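Local coordinates for protein phycocyanobilin lyase subunit alpha (Nostoc sp. PCC 7120, PDB 5N3U) that associates with CpcF to form a lyase and is probably required for attaching the bilin chromophore to the phycocyanin subunit CpcA, at residues A57-E62 / P91-C96; N95-P100 / A121-K126; A150-L155 / P165-F170. All blocks are in the same frame, centred on the assembly; numbering follows the deposited sequence.

Contact 1 (A57-E62 / P91-C96)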
# COMPACT_ATOMS: atom_id res chain seq x y z
N ALA A 57 17.05 -6.87 -25.23
CA ALA A 57 17.82 -8.10 -25.32
C ALA A 57 17.14 -9.25 -24.54
O ALA A 57 17.10 -10.39 -24.96
CB ALA A 57 19.22 -7.84 -24.79
N ALA A 58 16.55 -8.92 -23.40
CA ALA A 58 15.88 -9.93 -22.57
C ALA A 58 14.62 -10.47 -23.21
O ALA A 58 14.17 -11.56 -22.85
CB ALA A 58 15.58 -9.28 -21.25
N LEU A 59 14.10 -9.78 -24.25
CA LEU A 59 13.05 -10.40 -25.08
C LEU A 59 13.48 -11.69 -25.81
O LEU A 59 12.65 -12.49 -26.20
CB LEU A 59 12.45 -9.43 -26.04
CG LEU A 59 11.81 -8.16 -25.56
CD1 LEU A 59 11.32 -7.32 -26.70
CD2 LEU A 59 10.64 -8.49 -24.67
N GLU A 60 14.78 -11.94 -25.93
CA GLU A 60 15.28 -13.16 -26.51
C GLU A 60 15.87 -14.12 -25.46
O GLU A 60 16.47 -15.11 -25.84
CB GLU A 60 16.36 -12.81 -27.54
CG GLU A 60 15.70 -12.10 -28.71
CD GLU A 60 16.67 -11.37 -29.65
OE1 GLU A 60 16.14 -10.85 -30.66
OE2 GLU A 60 17.90 -11.30 -29.41
N ASP A 61 15.61 -13.89 -24.16
CA ASP A 61 16.07 -14.81 -23.13
C ASP A 61 15.72 -16.24 -23.39
O ASP A 61 14.56 -16.61 -23.71
CB ASP A 61 15.50 -14.42 -21.76
CG ASP A 61 16.06 -15.29 -20.63
OD1 ASP A 61 17.34 -15.28 -20.47
OD2 ASP A 61 15.28 -16.01 -19.96
N GLU A 62 16.71 -17.09 -23.17
CA GLU A 62 16.49 -18.53 -23.12
C GLU A 62 16.79 -19.20 -21.77
O GLU A 62 16.43 -20.35 -21.64
CB GLU A 62 17.37 -19.25 -24.18
CG GLU A 62 17.17 -18.69 -25.57
CD GLU A 62 15.92 -19.24 -26.25
OE1 GLU A 62 15.14 -20.03 -25.64
OE2 GLU A 62 15.71 -18.91 -27.43
N PRO A 91 9.90 -3.28 -32.71
CA PRO A 91 10.15 -4.48 -33.47
C PRO A 91 10.32 -5.76 -32.63
O PRO A 91 9.76 -6.82 -33.00
CB PRO A 91 11.41 -4.12 -34.27
CG PRO A 91 11.31 -2.67 -34.41
CD PRO A 91 10.78 -2.19 -33.12
N GLY A 92 11.04 -5.67 -31.54
CA GLY A 92 11.18 -6.80 -30.64
C GLY A 92 9.85 -7.22 -30.02
O GLY A 92 9.58 -8.41 -29.88
N LEU A 93 9.01 -6.24 -29.68
CA LEU A 93 7.69 -6.54 -29.15
C LEU A 93 6.84 -7.20 -30.20
O LEU A 93 6.11 -8.17 -29.92
CB LEU A 93 6.98 -5.30 -28.56
CG LEU A 93 7.61 -4.78 -27.31
CD1 LEU A 93 7.11 -3.38 -27.04
CD2 LEU A 93 7.48 -5.77 -26.11
N ILE A 94 6.94 -6.72 -31.44
CA ILE A 94 6.29 -7.35 -32.56
C ILE A 94 6.65 -8.81 -32.73
O ILE A 94 5.79 -9.73 -32.92
CB ILE A 94 6.50 -6.53 -33.83
CG1 ILE A 94 5.66 -5.29 -33.75
CG2 ILE A 94 6.04 -7.34 -35.06
CD1 ILE A 94 6.00 -4.29 -34.83
N ASN A 95 7.93 -9.09 -32.59
CA ASN A 95 8.37 -10.47 -32.63
C ASN A 95 7.75 -11.35 -31.56
O ASN A 95 7.46 -12.51 -31.76
CB ASN A 95 9.89 -10.53 -32.38
CG ASN A 95 10.71 -10.13 -33.57
OD1 ASN A 95 10.22 -10.05 -34.69
ND2 ASN A 95 11.98 -9.86 -33.32
N CYS A 96 7.57 -10.77 -30.39
CA CYS A 96 6.99 -11.49 -29.25
C CYS A 96 5.51 -11.90 -29.49
O CYS A 96 5.00 -12.80 -28.84
CB CYS A 96 7.01 -10.57 -28.03
SG CYS A 96 8.66 -10.46 -27.29

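Contact 2 (N95-P100 / A121-K126)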
# COMPACT_ATOMS: atom_id res chain seq x y z
N ASN A 95 7.93 -9.09 -32.59
CA ASN A 95 8.37 -10.47 -32.63
C ASN A 95 7.75 -11.35 -31.56
O ASN A 95 7.46 -12.51 -31.76
CB ASN A 95 9.89 -10.53 -32.38
CG ASN A 95 10.71 -10.13 -33.57
OD1 ASN A 95 10.22 -10.05 -34.69
ND2 ASN A 95 11.98 -9.86 -33.32
N CYS A 96 7.57 -10.77 -30.39
CA CYS A 96 6.99 -11.49 -29.25
C CYS A 96 5.51 -11.90 -29.49
O CYS A 96 5.00 -12.80 -28.84
CB CYS A 96 7.01 -10.57 -28.03
SG CYS A 96 8.66 -10.46 -27.29
N LEU A 97 4.84 -11.21 -30.40
CA LEU A 97 3.50 -11.60 -30.83
C LEU A 97 3.45 -12.95 -31.51
O LEU A 97 2.35 -13.52 -31.64
CB LEU A 97 2.81 -10.53 -31.68
CG LEU A 97 2.63 -9.18 -31.07
CD1 LEU A 97 2.06 -8.24 -32.16
CD2 LEU A 97 1.65 -9.27 -29.86
N GLU A 98 4.56 -13.55 -31.87
CA GLU A 98 4.56 -14.92 -32.37
C GLU A 98 5.24 -15.85 -31.40
O GLU A 98 5.42 -17.04 -31.73
CB GLU A 98 5.28 -15.03 -33.75
CG GLU A 98 4.47 -14.48 -34.94
CD GLU A 98 3.09 -15.16 -35.19
OE1 GLU A 98 3.06 -16.36 -35.59
OE2 GLU A 98 2.01 -14.47 -35.00
N CYS A 99 5.51 -15.41 -30.17
CA CYS A 99 6.10 -16.27 -29.18
C CYS A 99 5.11 -17.38 -28.83
O CYS A 99 3.90 -17.11 -28.64
CB CYS A 99 6.41 -15.50 -27.88
SG CYS A 99 7.34 -16.54 -26.66
N PRO A 100 5.60 -18.63 -28.64
CA PRO A 100 4.68 -19.64 -28.25
C PRO A 100 4.07 -19.48 -26.89
O PRO A 100 2.98 -20.02 -26.69
CB PRO A 100 5.52 -20.96 -28.24
CG PRO A 100 6.71 -20.67 -29.00
CD PRO A 100 6.96 -19.19 -28.93
N ALA A 121 0.43 -3.19 -36.49
CA ALA A 121 -0.89 -3.61 -36.98
C ALA A 121 -0.97 -4.99 -37.70
O ALA A 121 -1.79 -5.85 -37.38
CB ALA A 121 -1.49 -2.51 -37.81
N PRO A 122 -0.09 -5.25 -38.65
CA PRO A 122 -0.19 -6.53 -39.29
C PRO A 122 -0.00 -7.71 -38.31
O PRO A 122 -0.68 -8.73 -38.41
CB PRO A 122 0.99 -6.51 -40.31
CG PRO A 122 1.24 -5.02 -40.54
CD PRO A 122 0.97 -4.37 -39.24
N ALA A 123 0.95 -7.61 -37.39
CA ALA A 123 1.18 -8.72 -36.51
C ALA A 123 0.00 -8.89 -35.52
O ALA A 123 -0.39 -10.02 -35.19
CB ALA A 123 2.45 -8.55 -35.77
N LEU A 124 -0.56 -7.78 -35.07
CA LEU A 124 -1.79 -7.82 -34.24
C LEU A 124 -2.92 -8.40 -35.00
O LEU A 124 -3.64 -9.22 -34.46
CB LEU A 124 -2.15 -6.45 -33.73
CG LEU A 124 -1.10 -5.92 -32.74
CD1 LEU A 124 -1.23 -4.42 -32.55
CD2 LEU A 124 -1.21 -6.64 -31.41
N ILE A 125 -3.06 -8.00 -36.26
CA ILE A 125 -4.15 -8.54 -37.11
C ILE A 125 -4.10 -10.05 -37.32
O ILE A 125 -5.08 -10.75 -37.23
CB ILE A 125 -4.20 -7.79 -38.43
CG1 ILE A 125 -4.83 -6.41 -38.16
CG2 ILE A 125 -5.04 -8.50 -39.49
CD1 ILE A 125 -4.74 -5.48 -39.37
N LYS A 126 -2.90 -10.56 -37.43
CA LYS A 126 -2.72 -11.99 -37.57
C LYS A 126 -3.22 -12.75 -36.36
O LYS A 126 -3.75 -13.86 -36.48
CB LYS A 126 -1.21 -12.19 -37.81
CG LYS A 126 -0.73 -13.60 -37.77
CD LYS A 126 0.15 -13.91 -38.99
CE LYS A 126 1.31 -12.97 -39.10
NZ LYS A 126 2.54 -13.75 -39.47
O HOH W 1 1.51 -12.06 -35.12

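Contact 3 (A150-L155 / P165-F170)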
# COMPACT_ATOMS: atom_id res chain seq x y z
N ALA A 150 -6.19 -7.60 -25.17
CA ALA A 150 -5.05 -6.71 -25.44
C ALA A 150 -4.88 -6.47 -26.87
O ALA A 150 -4.56 -5.35 -27.27
CB ALA A 150 -3.80 -7.37 -24.87
N VAL A 151 -5.12 -7.43 -27.72
CA VAL A 151 -4.92 -7.24 -29.16
C VAL A 151 -5.94 -6.23 -29.72
O VAL A 151 -5.61 -5.34 -30.54
CB VAL A 151 -5.05 -8.57 -29.94
CG1 VAL A 151 -5.26 -8.36 -31.43
CG2 VAL A 151 -3.82 -9.48 -29.66
N LEU A 152 -7.17 -6.39 -29.31
CA LEU A 152 -8.23 -5.48 -29.79
C LEU A 152 -7.93 -4.05 -29.25
O LEU A 152 -8.03 -3.10 -29.98
CB LEU A 152 -9.57 -5.94 -29.24
CG LEU A 152 -10.11 -7.22 -29.93
CD1 LEU A 152 -11.17 -7.86 -29.10
CD2 LEU A 152 -10.47 -7.00 -31.40
N GLU A 153 -7.64 -3.93 -27.99
CA GLU A 153 -7.31 -2.63 -27.42
C GLU A 153 -6.15 -2.05 -28.20
O GLU A 153 -6.17 -0.86 -28.57
CB GLU A 153 -6.91 -2.78 -25.98
CG GLU A 153 -8.09 -2.98 -25.10
CD GLU A 153 -7.75 -2.98 -23.63
OE1 GLU A 153 -6.54 -3.08 -23.27
OE2 GLU A 153 -8.70 -2.91 -22.83
N ALA A 154 -5.11 -2.87 -28.45
CA ALA A 154 -3.96 -2.33 -29.19
C ALA A 154 -4.29 -1.81 -30.60
O ALA A 154 -3.82 -0.75 -31.05
CB ALA A 154 -2.88 -3.38 -29.26
N LEU A 155 -5.18 -2.51 -31.31
CA LEU A 155 -5.54 -2.14 -32.65
C LEU A 155 -6.35 -0.83 -32.65
O LEU A 155 -6.13 0.02 -33.51
CB LEU A 155 -6.41 -3.22 -33.34
CG LEU A 155 -5.57 -4.43 -33.75
CD1 LEU A 155 -6.49 -5.56 -34.07
CD2 LEU A 155 -4.67 -4.13 -34.90
N PRO A 165 -13.49 -4.47 -39.76
CA PRO A 165 -14.39 -5.61 -40.03
C PRO A 165 -13.95 -6.89 -39.29
O PRO A 165 -14.75 -7.76 -39.05
CB PRO A 165 -14.20 -5.88 -41.51
CG PRO A 165 -13.42 -4.78 -42.07
CD PRO A 165 -12.79 -4.00 -40.95
N LEU A 166 -12.65 -6.97 -38.90
CA LEU A 166 -12.18 -8.09 -38.10
C LEU A 166 -12.49 -7.91 -36.62
O LEU A 166 -12.75 -8.86 -35.91
CB LEU A 166 -10.70 -8.25 -38.27
CG LEU A 166 -10.15 -8.32 -39.68
CD1 LEU A 166 -8.63 -8.45 -39.57
CD2 LEU A 166 -10.71 -9.48 -40.47
N ILE A 167 -12.57 -6.66 -36.19
CA ILE A 167 -12.83 -6.31 -34.85
C ILE A 167 -14.30 -6.37 -34.51
O ILE A 167 -14.69 -6.91 -33.46
CB ILE A 167 -12.28 -4.90 -34.54
CG1 ILE A 167 -10.77 -4.92 -34.59
CG2 ILE A 167 -12.77 -4.43 -33.18
CD1 ILE A 167 -10.18 -3.55 -34.57
N GLN A 168 -15.15 -5.84 -35.40
CA GLN A 168 -16.58 -5.71 -35.12
C GLN A 168 -17.30 -6.97 -34.64
O GLN A 168 -17.99 -6.92 -33.68
CB GLN A 168 -17.27 -5.18 -36.37
CG GLN A 168 -18.73 -4.86 -36.11
CD GLN A 168 -19.31 -3.86 -37.17
OE1 GLN A 168 -18.61 -3.41 -38.08
NE2 GLN A 168 -20.55 -3.45 -36.96
N PRO A 169 -16.99 -8.17 -35.22
CA PRO A 169 -17.55 -9.41 -34.74
C PRO A 169 -17.28 -9.74 -33.26
O PRO A 169 -18.09 -10.39 -32.55
CB PRO A 169 -16.92 -10.42 -35.67
CG PRO A 169 -16.69 -9.68 -36.89
CD PRO A 169 -16.19 -8.37 -36.40
N PHE A 170 -16.15 -9.27 -32.73
CA PHE A 170 -15.84 -9.52 -31.32
C PHE A 170 -16.74 -8.82 -30.38
O PHE A 170 -16.76 -9.13 -29.17
CB PHE A 170 -14.35 -9.20 -31.01
CG PHE A 170 -13.39 -10.24 -31.61
CD1 PHE A 170 -13.05 -10.18 -32.93
CD2 PHE A 170 -12.97 -11.31 -30.85
CE1 PHE A 170 -12.21 -11.14 -33.49
CE2 PHE A 170 -12.12 -12.29 -31.39
CZ PHE A 170 -11.73 -12.19 -32.69

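Contact 1 (A57-E62 / P91-C96)
The carbonyl oxygen of Gly92, which accepts the backbone N-H of Cys96 (Cys96 N to Gly92 O 3.1 Å), lies under a methyl of Leu59, with Leu59 CD1 3.8 Å from Gly92 O. This methyl comes still closer to the backbone carbon, with Leu59 CD1 to Gly92 C at 3.6 Å. One branch of Leu59 therefore lies directly on the main chain of helix 90-96, where glycine presents no side chain. The CA atoms of Leu59 and Gly92, 6.9 Å apart, are the nearest pair between the two segments.

The torsions of Leu59 account for this reach. CG stands anti to the carbonyl carbon (chi1 -58°), and CD1 continues the chain in an extended line from CA (chi2 178°), which carries it to the glycine. The second branch is spent on Cys96, whose sulfur lies 3.8 Å from Leu59 CD2. Leu93 points its CB away from 57-62, yet the end of its side chain swings back, and Leu93 CD2 meets Leu59 CD1 at 4.2 Å. Leu59 is thus the side chain through which 57-62 makes this contact, resting on one turn of helix 90-96. No hydrogen bond crosses between the segments.

Both segments fall in HEAT-type sequence ranges of this all-helical protein, and the contact joins the turn that follows helix 49-58 to helix 90-96, with helix 72-83 between them in the chain. Leu59 also packs on Ala78 and Leu81 of helix 72-83, while Leu93 and Cys96 lie against helix 102-115, so helices 72-83 and 102-115 both pack on the side chains of the contact.

Contact 2 (N95-P100 / A121-K126)
Leu97 and Ala123 meet inside a HEAT-repeat array, where the turn after helix 90-96 leans on the short helix 121-126. The side chain of Leu97 points its CD1 methyl at the helix surface and touches two residues in succession: Ala123 CB at 3.6 Å from Leu97 CD1, and Leu124 CD2 at 3.7 Å from that same CD1. An extended second torsion (chi2 174°) is what sends this branch outward. The two leucine side chains meet at a slant; Leu124 directs its CB away from 95-100, and only the end of its side chain turns back to the contact. Leu97 also touches Leu112 of helix 102-115, and Leu124 touches Ala154 and Leu155 of helix 148-157.

Nearer solvent, Glu98, bent at its second torsion (chi2 -60°), lies across Lys126 at about a right angle. The carboxylate meets the aliphatic part of the lysine, with Glu98 OE2 4.0 Å from Lys126 CG. The opposite charges are near each other without pairing directly, Glu98 OE2 being 4.6 Å from Lys126 NZ, though they may still attract. A water joins the two segments instead, donating to Glu98 OE2 at 2.5 Å, an unusually short distance whose exact value should carry little weight, and to Ala123 O at 2.8 Å.

Contact 3 (A150-L155 / P165-F170)
Leu152 and Ile167 interlock in the part of the chain matched by HEAT repeats, where helix 148-157 packs against helix 164-167 and the helical turn after it. The two side chains run alongside one another, pointing opposite ways, and the fit is wholly apolar. The fork of Leu152 supplies the main bump, and its two methyls take different partners: one the notch of Ile167, the other the base of Phe170. The CD2 methyl enters the notch between the two branches of Ile167, with Leu152 CD2 at 3.8 Å from Ile167 CG1 and 3.9 Å from Ile167 CG2. This notch faces helix 148-157 because CG1 stands anti to the carbonyl carbon (chi1 -67°) and CG2 anti to the backbone N.

At the aromatic side chain, Leu152 CD1 lies 3.9 Å from Phe170 CB and approaches the ring obliquely. Phe170 is held nearby through its backbone, its N bonding to Ile167 O at 2.9 Å, and its ring also meets that of Tyr148. Met186 and Leu189 of helix 176-190 touch Ile167 as well. In return for the bump it receives, the end of Ile167 reaches Leu155, one turn along helix 148-157: Ile167 CD1 lies 4.0 Å from Leu155 CB.

How the contacts relate
The three contacts follow one another along the chain. Contacts 1 and 2 have centres 12 Å apart and share Asn95 and Cys96, so helix 90-96 serves one with its body and the other through the turn leaving it; they also touch where Ile94 CG2 lies 3.9 Å from Ala123 CB. Contact 2 passes to contact 3, 14 Å away between centres, through helix 121-126, whose Leu124 CB packs 3.6 Å from Leu155 CD2. Contacts 1 and 3 do not meet: their centres are 23 Å apart and their nearest atoms about 9 Å. All three are internal to this chain, since no other protein chain of the assembly touches their segments.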